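Local structure of Esterase/lipase (Lactobacillus rhamnosus, 4N5H) at residues W15-A19 with G75-Y79; M66-I72 with G96-M102; S153-C157 with H220-V226. The protein probably hydrolyses carboxylic esters and may transfer acyl groups, using an alpha/beta-hydrolase fold. The protein carries 1 engineered substitution. All coordinates share one frame; numbering follows the deposited sequence.

Contact 1: W15-A19 with G75-Y79; sequences WAQTA and GGWFY
The indole of Trp15, on the long N-terminal helix 2-28, lies across the glycine-rich loop 75-79 of an alpha/beta-hydrolase. The Gly-Gly-Trp of this loop belongs to an HGGGW sequence that in related esterases helps build the oxyanion hole, a role that is probable here. Packing is tightest around the six-membered ring of Trp15. Gly75 C sits over one face of it, 3.4 Å from Trp15 CH2, and Gly76 CA approaches Trp15 CZ2 to 3.5 Å. A CB on Gly76 would stand 2.2 Å from Trp15 CZ2, so the indole takes the space that a side chain at Gly76 would need. Tyr79 CB covers the rim of the same face, 3.6 Å from Trp15 CE3. The Tyr79 ring then runs nearly parallel to the six-membered ring of Trp15, planes at 14°, but slid so far aside that they barely overlap. Phe78 offers its CB to Trp15 CD1 while its ring leads off to meet Tyr206, whose OH is hydrogen-bonded to Trp15 NE1. An alanine in place of Trp15 would strip the cover from Gly75 and Gly76 and is likely to leave the Tyr206 hydroxyl without its indole partner. The other side is looser and wetter. The Tyr79 phenol, swung opposite its own N (chi1 169°), reaches one turn further along the helix, to Ala19, whose CB is 3.7 Å from Tyr79 CE2, and its hydroxyl is hydrogen-bonded to Asp22. A water donates to Ala19 O at 3.0 Å and, weakly, to Tyr79 OH at 3.3 Å.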
ATOM      1  N   TRP A  15     -25.795   3.375  -2.110  1.00 21.43           N
ATOM      2  CA  TRP A  15     -24.690   3.299  -1.139  1.00 20.00           C
ATOM      3  C   TRP A  15     -23.460   2.625  -1.666  1.00 21.34           C
ATOM      4  O   TRP A  15     -22.369   2.918  -1.249  1.00 19.76           O
ATOM      5  CB  TRP A  15     -25.189   2.712   0.225  1.00 17.72           C
ATOM      6  CG  TRP A  15     -26.075   3.663   0.837  1.00 16.85           C
ATOM      7  CD1 TRP A  15     -27.457   3.545   1.000  1.00 18.86           C
ATOM      8  CD2 TRP A  15     -25.743   4.931   1.428  1.00 17.90           C
ATOM      9  NE1 TRP A  15     -27.962   4.680   1.529  1.00 19.88           N
ATOM     10  CE2 TRP A  15     -26.940   5.525   1.865  1.00 20.45           C
ATOM     11  CE3 TRP A  15     -24.542   5.610   1.646  1.00 18.12           C
ATOM     12  CZ2 TRP A  15     -26.978   6.805   2.439  1.00 20.06           C
ATOM     13  CZ3 TRP A  15     -24.576   6.868   2.225  1.00 19.40           C
ATOM     14  CH2 TRP A  15     -25.811   7.442   2.625  1.00 18.84           C
ATOM     15  N   ALA A  16     -23.570   1.673  -2.612  1.00 19.31           N
ATOM     16  CA  ALA A  16     -22.382   1.117  -3.263  1.00 22.31           C
ATOM     17  C   ALA A  16     -21.622   2.196  -4.071  1.00 21.49           C
ATOM     18  O   ALA A  16     -20.395   2.206  -4.099  1.00 22.82           O
ATOM     19  CB  ALA A  16     -22.749  -0.079  -4.195  1.00 23.57           C
ATOM     20  N   GLN A  17     -22.324   3.099  -4.702  1.00 21.39           N
ATOM     21  CA  GLN A  17     -21.667   4.215  -5.381  1.00 26.47           C
ATOM     22  C   GLN A  17     -20.953   5.112  -4.372  1.00 25.42           C
ATOM     23  O   GLN A  17     -19.822   5.532  -4.595  1.00 25.74           O
ATOM     24  CB  GLN A  17     -22.649   5.003  -6.200  1.00 30.40           C
ATOM     25  CG  GLN A  17     -22.027   6.072  -7.047  1.00 48.37           C
ATOM     26  CD  GLN A  17     -23.113   6.804  -7.806  1.00 64.08           C
ATOM     27  OE1 GLN A  17     -24.162   6.203  -8.125  1.00 71.13           O
ATOM     28  NE2 GLN A  17     -22.903   8.100  -8.068  1.00 66.22           N
ATOM     29  N   THR A  18     -21.620   5.436  -3.294  1.00 21.99           N
ATOM     30  CA  THR A  18     -20.965   6.207  -2.214  1.00 22.42           C
ATOM     31  C   THR A  18     -19.712   5.533  -1.721  1.00 21.01           C
ATOM     32  O   THR A  18     -18.642   6.176  -1.526  1.00 21.93           O
ATOM     33  CB  THR A  18     -21.952   6.382  -1.072  1.00 26.78           C
ATOM     34  OG1 THR A  18     -22.996   7.187  -1.580  1.00 27.86           O
ATOM     35  CG2 THR A  18     -21.315   7.107   0.076  1.00 22.07           C
ATOM     36  N   ALA A  19     -19.823   4.228  -1.495  1.00 19.23           N
ATOM     37  CA  ALA A  19     -18.700   3.361  -1.036  1.00 18.11           C
ATOM     38  C   ALA A  19     -17.473   3.458  -1.930  1.00 19.55           C
ATOM     39  O   ALA A  19     -16.379   3.559  -1.440  1.00 18.37           O
ATOM     40  CB  ALA A  19     -19.079   1.929  -0.948  1.00 19.77           C
ATOM     41  N   GLY A  75     -24.007   7.622   6.983  1.00 13.77           N
ATOM     42  CA  GLY A  75     -24.274   6.639   5.954  1.00 14.61           C
ATOM     43  C   GLY A  75     -25.723   6.209   5.845  1.00 14.35           C
ATOM     44  O   GLY A  75     -26.036   5.062   5.437  1.00 14.86           O
ATOM     45  N   GLY A  76     -26.612   7.125   6.099  1.00 16.10           N
ATOM     46  CA  GLY A  76     -28.009   6.868   5.817  1.00 15.27           C
ATOM     47  C   GLY A  76     -28.660   5.751   6.555  1.00 16.53           C
ATOM     48  O   GLY A  76     -29.674   5.167   6.090  1.00 16.57           O
ATOM     49  N   TRP A  77     -28.086   5.314   7.689  1.00 13.37           N
ATOM     50  CA  TRP A  77     -28.530   4.145   8.476  1.00 14.63           C
ATOM     51  C   TRP A  77     -28.342   2.760   7.876  1.00 14.69           C
ATOM     52  O   TRP A  77     -28.444   1.745   8.578  1.00 13.71           O
ATOM     53  CB  TRP A  77     -29.978   4.374   9.064  1.00 15.29           C
ATOM     54  CG  TRP A  77     -30.328   5.668   9.720  1.00 14.05           C
ATOM     55  CD1 TRP A  77     -30.109   6.004  11.012  1.00 14.13           C
ATOM     56  CD2 TRP A  77     -30.917   6.830   9.128  1.00 14.58           C
ATOM     57  NE1 TRP A  77     -30.519   7.230  11.264  1.00 14.05           N
ATOM     58  CE2 TRP A  77     -31.034   7.793  10.139  1.00 13.74           C
ATOM     59  CE3 TRP A  77     -31.396   7.129   7.835  1.00 17.30           C
ATOM     60  CZ2 TRP A  77     -31.603   9.081   9.930  1.00 17.02           C
ATOM     61  CZ3 TRP A  77     -31.973   8.340   7.616  1.00 18.38           C
ATOM     62  CH2 TRP A  77     -32.072   9.345   8.664  1.00 18.24           C
ATOM     63  N   PHE A  78     -27.942   2.758   6.581  1.00 16.27           N
ATOM     64  CA  PHE A  78     -27.773   1.569   5.751  1.00 14.66           C
ATOM     65  C   PHE A  78     -26.326   1.225   5.415  1.00 14.43           C
ATOM     66  O   PHE A  78     -26.011   0.158   4.886  1.00 15.42           O
ATOM     67  CB  PHE A  78     -28.492   1.773   4.375  1.00 15.62           C
ATOM     68  CG  PHE A  78     -29.986   1.492   4.383  1.00 18.83           C
ATOM     69  CD1 PHE A  78     -30.890   2.494   4.701  1.00 20.37           C
ATOM     70  CD2 PHE A  78     -30.462   0.221   4.040  1.00 20.54           C
ATOM     71  CE1 PHE A  78     -32.281   2.283   4.658  1.00 22.43           C
ATOM     72  CE2 PHE A  78     -31.859   0.010   4.029  1.00 21.30           C
ATOM     73  CZ  PHE A  78     -32.723   1.014   4.354  1.00 20.38           C
ATOM     74  N   TYR A  79     -25.403   2.128   5.774  1.00 14.35           N
ATOM     75  CA  TYR A  79     -24.026   2.086   5.256  1.00 14.24           C
ATOM     76  C   TYR A  79     -23.069   2.545   6.347  1.00 12.87           C
ATOM     77  O   TYR A  79     -23.346   3.433   7.154  1.00 13.89           O
ATOM     78  CB  TYR A  79     -23.857   2.992   4.031  1.00 14.59           C
ATOM     79  CG  TYR A  79     -22.486   3.255   3.528  1.00 13.94           C
ATOM     80  CD1 TYR A  79     -21.851   4.422   3.806  1.00 14.96           C
ATOM     81  CD2 TYR A  79     -21.777   2.290   2.878  1.00 15.24           C
ATOM     82  CE1 TYR A  79     -20.574   4.660   3.380  1.00 17.32           C
ATOM     83  CE2 TYR A  79     -20.469   2.472   2.482  1.00 16.89           C
ATOM     84  CZ  TYR A  79     -19.851   3.694   2.736  1.00 17.80           C
ATOM     85  OH  TYR A  79     -18.512   3.969   2.349  1.00 17.96           O
TER
HETATM   86  O   HOH W   1     -15.842   2.318   1.186  1.00 39.76           O

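Contact 2: M66-I72 with G96-M102; sequences MPTVIDI and GYAVMGM
Ile70 and Met102 meet through their methyl groups, Ile70 CG2 lying 3.7 Å from Met102 CE. The same Ile70 CG2 also receives Met100 CE at 3.9 Å, so two methionine methyls close on one isoleucine methyl. Met102 gets there from the crowded position between backbone N and carbonyl carbon (chi1 82°): two further bends fold its thioether back over the neighbouring strand, where SD and CE also touch Ile72 CG1. Leu123 and Leu126 of helix 112-129 press on Ile70 from this face. On the other face Val69 CB faces Val99 CG2 at 4.1 Å, and Val69 CG2 leans obliquely on the CB and ring of Tyr97. These strands are the two arms of a beta-alpha-beta unit, joined through helix 86-94, in the central sheet of the alpha/beta-hydrolase fold; their short segments run parallel with an angle of 18° between them. Their backbones are laced by four hydrogen bonds, in which Ala98, Val69 and Met100 each use both N and O. The shortest, Met100 N to Val69 O at 2.8 Å, is followed by the straightest, Asp71 N to Met100 O, with 173° at the hydrogen. CA-H groups share these acceptors, Val99 CA standing 3.1 Å from Val69 O. Toward the start of the pair, Pro67 CB packs on Tyr97 CD2, and the Tyr97 hydroxyl is held by Asp302 and Arg299. At the far end the Asp71 carboxylate takes a hydrogen bond from Asn85. Where the strands finish, a water donates to Asp71 O at 2.7 Å and to Met102 O at 2.7 Å, bridging the two backbones.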
ATOM      1  N   MET A  66      -7.126  12.109  28.787  1.00 15.03           N
ATOM      2  CA  MET A  66      -7.438  13.201  27.920  1.00 14.42           C
ATOM      3  C   MET A  66      -8.957  13.330  27.771  1.00 14.61           C
ATOM      4  O   MET A  66      -9.657  12.348  27.901  1.00 15.10           O
ATOM      5  CB  MET A  66      -6.836  12.899  26.550  1.00 15.76           C
ATOM      6  CG  MET A  66      -5.306  12.897  26.679  1.00 21.55           C
ATOM      7  SD  MET A  66      -4.671  12.174  25.202  1.00 27.72           S
ATOM      8  CE  MET A  66      -4.875  10.551  25.578  1.00 21.08           C
ATOM      9  N   PRO A  67      -9.492  14.548  27.546  1.00 14.37           N
ATOM     10  CA  PRO A  67     -10.885  14.691  27.308  1.00 13.72           C
ATOM     11  C   PRO A  67     -11.353  13.768  26.151  1.00 12.13           C
ATOM     12  O   PRO A  67     -10.565  13.542  25.201  1.00 13.45           O
ATOM     13  CB  PRO A  67     -11.084  16.176  27.019  1.00 15.86           C
ATOM     14  CG  PRO A  67      -9.853  16.822  27.615  1.00 20.47           C
ATOM     15  CD  PRO A  67      -8.762  15.822  27.411  1.00 18.54           C
ATOM     16  N   THR A  68     -12.588  13.344  26.252  1.00 11.94           N
ATOM     17  CA  THR A  68     -13.143  12.334  25.371  1.00 11.91           C
ATOM     18  C   THR A  68     -13.952  12.897  24.226  1.00 11.71           C
ATOM     19  O   THR A  68     -14.814  13.785  24.431  1.00 12.13           O
ATOM     20  CB  THR A  68     -13.990  11.396  26.201  1.00 12.74           C
ATOM     21  OG1 THR A  68     -13.161  10.651  27.135  1.00 13.75           O
ATOM     22  CG2 THR A  68     -14.733  10.348  25.336  1.00 13.77           C
ATOM     23  N   VAL A  69     -13.793  12.318  23.030  1.00 12.38           N
ATOM     24  CA  VAL A  69     -14.717  12.574  21.966  1.00 11.57           C
ATOM     25  C   VAL A  69     -15.270  11.172  21.563  1.00 12.23           C
ATOM     26  O   VAL A  69     -14.467  10.199  21.385  1.00 12.14           O
ATOM     27  CB  VAL A  69     -14.030  13.185  20.758  1.00 12.06           C
ATOM     28  CG1 VAL A  69     -15.051  13.423  19.668  1.00 13.31           C
ATOM     29  CG2 VAL A  69     -13.334  14.515  21.111  1.00 13.27           C
ATOM     30  N   ILE A  70     -16.597  11.107  21.360  1.00 11.29           N
ATOM     31  CA  ILE A  70     -17.249   9.890  20.912  1.00 11.25           C
ATOM     32  C   ILE A  70     -17.981  10.243  19.611  1.00 11.21           C
ATOM     33  O   ILE A  70     -18.780  11.213  19.532  1.00 11.55           O
ATOM     34  CB  ILE A  70     -18.273   9.457  21.896  1.00 12.12           C
ATOM     35  CG1 ILE A  70     -17.600   9.055  23.199  1.00 12.31           C
ATOM     36  CG2 ILE A  70     -19.061   8.254  21.346  1.00 13.70           C
ATOM     37  CD1 ILE A  70     -18.500   8.781  24.361  1.00 12.96           C
ATOM     38  N   ASP A  71     -17.584   9.554  18.550  1.00 11.12           N
ATOM     39  CA  ASP A  71     -18.075   9.776  17.198  1.00 10.40           C
ATOM     40  C   ASP A  71     -19.021   8.679  16.684  1.00 10.90           C
ATOM     41  O   ASP A  71     -18.710   7.479  16.754  1.00 11.76           O
ATOM     42  CB  ASP A  71     -16.894   9.832  16.217  1.00 11.24           C
ATOM     43  CG  ASP A  71     -17.335  10.282  14.843  1.00 14.70           C
ATOM     44  OD1 ASP A  71     -17.983  11.314  14.770  1.00 14.61           O
ATOM     45  OD2 ASP A  71     -17.032   9.576  13.819  1.00 13.41           O
ATOM     46  N   ILE A  72     -20.153   9.141  16.166  1.00 10.62           N
ATOM     47  CA  ILE A  72     -21.176   8.269  15.553  1.00 10.64           C
ATOM     48  C   ILE A  72     -21.199   8.620  14.072  1.00 11.85           C
ATOM     49  O   ILE A  72     -21.682   9.672  13.642  1.00 12.21           O
ATOM     50  CB  ILE A  72     -22.556   8.460  16.139  1.00 11.88           C
ATOM     51  CG1 ILE A  72     -22.520   8.302  17.643  1.00 13.52           C
ATOM     52  CG2 ILE A  72     -23.551   7.492  15.462  1.00 12.26           C
ATOM     53  CD1 ILE A  72     -23.854   8.693  18.310  1.00 13.50           C
ATOM     54  N   GLY A  96      -5.091  16.245  20.969  1.00 12.54           N
ATOM     55  CA  GLY A  96      -4.964  15.955  22.359  1.00 15.39           C
ATOM     56  C   GLY A  96      -6.180  15.342  23.049  1.00 15.47           C
ATOM     57  O   GLY A  96      -6.491  15.630  24.238  1.00 15.36           O
ATOM     58  N   TYR A  97      -6.959  14.579  22.279  1.00 12.30           N
ATOM     59  CA  TYR A  97      -8.216  14.018  22.740  1.00 12.56           C
ATOM     60  C   TYR A  97      -8.170  12.484  22.589  1.00 13.70           C
ATOM     61  O   TYR A  97      -7.529  11.970  21.691  1.00 13.40           O
ATOM     62  CB  TYR A  97      -9.432  14.523  21.925  1.00 13.12           C
ATOM     63  CG  TYR A  97      -9.627  16.007  22.149  1.00 13.06           C
ATOM     64  CD1 TYR A  97      -8.852  16.885  21.400  1.00 12.90           C
ATOM     65  CD2 TYR A  97     -10.402  16.517  23.191  1.00 14.64           C
ATOM     66  CE1 TYR A  97      -8.855  18.250  21.680  1.00 14.12           C
ATOM     67  CE2 TYR A  97     -10.457  17.918  23.445  1.00 15.61           C
ATOM     68  CZ  TYR A  97      -9.690  18.757  22.679  1.00 13.58           C
ATOM     69  OH  TYR A  97      -9.741  20.154  22.885  1.00 14.39           O
ATOM     70  N   ALA A  98      -8.843  11.797  23.494  1.00 12.44           N
ATOM     71  CA  ALA A  98      -9.054  10.361  23.442  1.00 11.00           C
ATOM     72  C   ALA A  98     -10.385  10.191  22.707  1.00 11.70           C
ATOM     73  O   ALA A  98     -11.426  10.712  23.083  1.00 10.52           O
ATOM     74  CB  ALA A  98      -9.136   9.763  24.815  1.00 11.05           C
ATOM     75  N   VAL A  99     -10.357   9.465  21.596  1.00 10.93           N
ATOM     76  CA  VAL A  99     -11.530   9.383  20.716  1.00 12.01           C
ATOM     77  C   VAL A  99     -11.968   7.935  20.554  1.00 12.13           C
ATOM     78  O   VAL A  99     -11.169   6.993  20.296  1.00 11.69           O
ATOM     79  CB  VAL A  99     -11.195   9.994  19.320  1.00 11.34           C
ATOM     80  CG1 VAL A  99     -12.343   9.991  18.370  1.00 12.63           C
ATOM     81  CG2 VAL A  99     -10.565  11.404  19.483  1.00 11.57           C
ATOM     82  N   MET A 100     -13.268   7.734  20.621  1.00 11.41           N
ATOM     83  CA  MET A 100     -13.859   6.446  20.362  1.00 11.28           C
ATOM     84  C   MET A 100     -14.835   6.597  19.223  1.00 10.07           C
ATOM     85  O   MET A 100     -15.635   7.553  19.165  1.00 11.18           O
ATOM     86  CB  MET A 100     -14.570   5.909  21.672  1.00 12.47           C
ATOM     87  CG  MET A 100     -15.226   4.570  21.411  1.00 11.66           C
ATOM     88  SD  MET A 100     -16.901   4.477  20.750  1.00 12.80           S
ATOM     89  CE  MET A 100     -17.811   4.645  22.237  1.00 11.84           C
ATOM     90  N   GLY A 101     -14.786   5.656  18.294  1.00 11.52           N
ATOM     91  CA  GLY A 101     -15.804   5.568  17.237  1.00 11.23           C
ATOM     92  C   GLY A 101     -16.287   4.131  17.078  1.00 11.78           C
ATOM     93  O   GLY A 101     -15.488   3.236  17.000  1.00 12.83           O
ATOM     94  N   MET A 102     -17.611   3.941  17.019  1.00 11.38           N
ATOM     95  CA  MET A 102     -18.205   2.631  17.029  1.00 10.89           C
ATOM     96  C   MET A 102     -18.845   2.285  15.705  1.00 11.52           C
ATOM     97  O   MET A 102     -19.294   3.147  14.981  1.00 12.74           O
ATOM     98  CB  MET A 102     -19.206   2.472  18.181  1.00 10.73           C
ATOM     99  CG  MET A 102     -20.581   3.022  17.937  1.00 11.95           C
ATOM    100  SD  MET A 102     -20.673   4.813  17.604  1.00 12.05           S
ATOM    101  CE  MET A 102     -20.200   5.532  19.178  1.00 12.30           C
TER
HETATM  102  O   HOH W   2     -18.979   5.808  14.647  1.00 10.64           O

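Contact 3: S153-C157 with H220-V226; sequences SLVAC and HLNFSQV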
ATOM      1  N   SER A 153     -28.292  12.909  18.235  1.00 13.81           N
ATOM      2  CA  SER A 153     -29.284  13.794  18.808  1.00 13.55           C
ATOM      3  C   SER A 153     -30.262  12.970  19.659  1.00 16.03           C
ATOM      4  O   SER A 153     -30.679  13.408  20.723  1.00 14.23           O
ATOM      5  CB  SER A 153     -30.007  14.668  17.766  1.00 13.91           C
ATOM      6  OG  SER A 153     -30.996  13.908  17.043  1.00 14.46           O
ATOM      7  N   LEU A 154     -30.587  11.778  19.154  1.00 14.29           N
ATOM      8  CA  LEU A 154     -31.471  10.844  19.950  1.00 15.08           C
ATOM      9  C   LEU A 154     -30.807  10.289  21.174  1.00 15.63           C
ATOM     10  O   LEU A 154     -31.411  10.257  22.279  1.00 14.31           O
ATOM     11  CB  LEU A 154     -31.989   9.723  19.050  1.00 14.07           C
ATOM     12  CG  LEU A 154     -33.353   9.900  18.426  1.00 15.95           C
ATOM     13  CD1 LEU A 154     -33.457  11.161  17.557  1.00 16.52           C
ATOM     14  CD2 LEU A 154     -33.841   8.686  17.631  1.00 16.39           C
ATOM     15  N   VAL A 155     -29.545   9.857  21.080  1.00 12.91           N
ATOM     16  CA  VAL A 155     -28.806   9.322  22.198  1.00 13.83           C
ATOM     17  C   VAL A 155     -28.718  10.381  23.329  1.00 13.90           C
ATOM     18  O   VAL A 155     -28.932  10.097  24.473  1.00 13.74           O
ATOM     19  CB  VAL A 155     -27.359   8.933  21.721  1.00 13.44           C
ATOM     20  CG1 VAL A 155     -26.383   8.781  22.892  1.00 14.05           C
ATOM     21  CG2 VAL A 155     -27.388   7.684  20.916  1.00 14.01           C
ATOM     22  N   ALA A 156     -28.496  11.661  22.953  1.00 14.95           N
ATOM     23  CA  ALA A 156     -28.401  12.762  23.928  1.00 14.97           C
ATOM     24  C   ALA A 156     -29.716  12.887  24.737  1.00 16.41           C
ATOM     25  O   ALA A 156     -29.640  13.065  25.949  1.00 17.26           O
ATOM     26  CB  ALA A 156     -28.127  14.069  23.236  1.00 16.11           C
ATOM     27  N   CYS A 157     -30.831  12.707  24.094  1.00 16.51           N
ATOM     28  CA  CYS A 157     -32.126  12.779  24.787  1.00 15.34           C
ATOM     29  C   CYS A 157     -32.409  11.545  25.617  1.00 14.86           C
ATOM     30  O   CYS A 157     -32.855  11.620  26.787  1.00 15.95           O
ATOM     31  CB  CYS A 157     -33.231  12.928  23.772  1.00 15.03           C
ATOM     32  SG  CYS A 157     -33.212  14.525  22.896  1.00 17.27           S
ATOM     33  N   HIS A 220     -41.074   8.298  17.987  1.00 18.71           N
ATOM     34  CA  HIS A 220     -39.836   8.817  18.583  1.00 17.41           C
ATOM     35  C   HIS A 220     -38.639   8.724  17.574  1.00 19.29           C
ATOM     36  O   HIS A 220     -37.525   8.457  18.029  1.00 19.75           O
ATOM     37  CB  HIS A 220     -39.528   8.044  19.837  1.00 17.40           C
ATOM     38  CG  HIS A 220     -40.535   8.188  20.888  1.00 21.00           C
ATOM     39  ND1 HIS A 220     -41.668   7.386  20.942  1.00 20.20           N
ATOM     40  CD2 HIS A 220     -40.704   9.132  21.837  1.00 24.20           C
ATOM     41  CE1 HIS A 220     -42.436   7.789  21.940  1.00 23.40           C
ATOM     42  NE2 HIS A 220     -41.880   8.838  22.499  1.00 24.74           N
ATOM     43  N   LEU A 221     -38.918   8.924  16.297  1.00 18.92           N
ATOM     44  CA  LEU A 221     -37.934   8.832  15.160  1.00 21.46           C
ATOM     45  C   LEU A 221     -37.216  10.197  15.003  1.00 19.45           C
ATOM     46  O   LEU A 221     -36.146  10.212  14.430  1.00 19.54           O
ATOM     47  CB  LEU A 221     -38.639   8.562  13.825  1.00 25.72           C
ATOM     48  CG  LEU A 221     -39.022   7.277  13.212  1.00 28.55           C
ATOM     49  CD1 LEU A 221     -39.033   7.485  11.729  1.00 34.61           C
ATOM     50  CD2 LEU A 221     -38.111   6.153  13.551  1.00 31.07           C
ATOM     51  N   ASN A 222     -37.851  11.295  15.434  1.00 17.08           N
ATOM     52  CA  ASN A 222     -37.396  12.660  15.160  1.00 16.74           C
ATOM     53  C   ASN A 222     -36.926  13.292  16.421  1.00 16.60           C
ATOM     54  O   ASN A 222     -37.471  13.101  17.513  1.00 16.36           O
ATOM     55  CB  ASN A 222     -38.522  13.473  14.522  1.00 16.82           C
ATOM     56  CG  ASN A 222     -38.983  12.911  13.208  1.00 20.11           C
ATOM     57  OD1 ASN A 222     -38.437  13.211  12.160  1.00 20.90           O
ATOM     58  ND2 ASN A 222     -39.999  12.031  13.260  1.00 21.05           N
ATOM     59  N   PHE A 223     -35.867  14.092  16.351  1.00 14.93           N
ATOM     60  CA  PHE A 223     -35.437  14.841  17.542  1.00 14.72           C
ATOM     61  C   PHE A 223     -36.571  15.624  18.178  1.00 15.14           C
ATOM     62  O   PHE A 223     -36.644  15.735  19.396  1.00 17.76           O
ATOM     63  CB  PHE A 223     -34.251  15.758  17.178  1.00 16.55           C
ATOM     64  CG  PHE A 223     -33.751  16.563  18.300  1.00 14.10           C
ATOM     65  CD1 PHE A 223     -32.907  15.997  19.212  1.00 14.23           C
ATOM     66  CD2 PHE A 223     -34.049  17.906  18.391  1.00 16.06           C
ATOM     67  CE1 PHE A 223     -32.423  16.700  20.296  1.00 15.67           C
ATOM     68  CE2 PHE A 223     -33.552  18.647  19.437  1.00 15.66           C
ATOM     69  CZ  PHE A 223     -32.741  18.029  20.397  1.00 16.63           C
ATOM     70  N   SER A 224     -37.415  16.243  17.363  1.00 16.55           N
ATOM     71  CA  SER A 224     -38.519  17.023  17.866  1.00 17.65           C
ATOM     72  C   SER A 224     -39.448  16.161  18.752  1.00 19.90           C
ATOM     73  O   SER A 224     -40.195  16.742  19.523  1.00 18.01           O
ATOM     74  CB  SER A 224     -39.324  17.583  16.716  1.00 16.79           C
ATOM     75  OG  SER A 224     -39.800  16.628  15.788  1.00 17.78           O
ATOM     76  N   GLN A 225     -39.437  14.818  18.565  1.00 18.06           N
ATOM     77  CA  GLN A 225     -40.265  13.907  19.395  1.00 18.57           C
ATOM     78  C   GLN A 225     -39.587  13.476  20.634  1.00 22.45           C
ATOM     79  O   GLN A 225     -40.259  13.131  21.585  1.00 28.68           O
ATOM     80  CB  GLN A 225     -40.674  12.693  18.609  1.00 19.89           C
ATOM     81  CG  GLN A 225     -41.633  12.959  17.521  1.00 19.69           C
ATOM     82  CD  GLN A 225     -41.691  11.912  16.489  1.00 21.35           C
ATOM     83  OE1 GLN A 225     -40.713  11.357  16.028  1.00 19.75           O
ATOM     84  NE2 GLN A 225     -42.927  11.658  16.030  1.00 21.87           N
ATOM     85  N   VAL A 226     -38.241  13.433  20.702  1.00 17.25           N
ATOM     86  CA  VAL A 226     -37.572  13.032  21.932  1.00 16.08           C
ATOM     87  C   VAL A 226     -37.073  14.173  22.818  1.00 18.08           C
ATOM     88  O   VAL A 226     -36.751  13.957  23.961  1.00 17.67           O
ATOM     89  CB  VAL A 226     -36.406  12.027  21.587  1.00 15.44           C
ATOM     90  CG1 VAL A 226     -36.974  10.720  21.043  1.00 17.99           C
ATOM     91  CG2 VAL A 226     -35.476  12.603  20.554  1.00 14.70           C
TER
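Apolar contacts carry most of the join between Leu154 and Cys157 on one side and Phe223 and Val226 on the other. The Leu154 side chain crosses that of Val226 at about a right angle and sets CD1 3.9 Å from Val226 CG2. Its second branch, CD2, lies 3.7 Å from His220 O, a buried carbonyl oxygen with no polar partner in the model. Val226 CG2 also reaches Cys157 SG at 3.8 Å, so one methyl touches two side chains three residues, nearly one helical turn, apart. Ser153 CB abuts Phe223 CD1 at 3.5 Å.

A sulfur-aromatic contact follows. Cys157 SG approaches Phe223 CE1 and stands 4.5 Å from the ring centroid, 55° off the normal, an oblique approach. Phe223 is swung into this place with CG anti to the backbone N (chi1 179°), and Ser153 O lies in the plane of its ring, at the edge. Leu252 and Val255 of helix 246-258 also pack on this ring. In the alpha/beta-hydrolase fold the helix carrying 153-157 is the one that follows the presumed nucleophile elbow; the contact thus joins it to the short helix 223-226 and the turn leading into it.

Hydrogen bonds shape the turn itself. Gln225 OE1 accepts from Asn222 N at 2.9 Å in its carbonyl plane, and from Asn222 ND2 at 2.9 Å well above that plane; Leu221 N adds a weak third bond. Asn222 O in turn accepts from the backbone N of both Gln225 and Val226. His150, from the same helix as Ser153, gives a further tie across by donating NE2 to Leu221 O, while the Ser153 hydroxyl is hydrogen-bonded to His150 O.

In the fold
Contacts 1 and 2 interleave along the chain: strand 66-72 of contact 2 leads into loop 75-79 of contact 1, yet their centres are 23 Å apart. Ile72 touches the probable nucleophile elbow, while Gly76 lies near, without touching, it and the likely catalytic triad Ser146, His278 and Asp243. An isopropyl alcohol, probably from crystallisation, sits about 5 Å from the Tyr79 side chain; the calcium ion is about 6 Å from that of Pro67. Contact 3 lies across the chain's centre from contact 2, its centre 22 Å from those of both other contacts; its nearest atoms are about 5 Å from contact 2 and about 6 Å from contact 1.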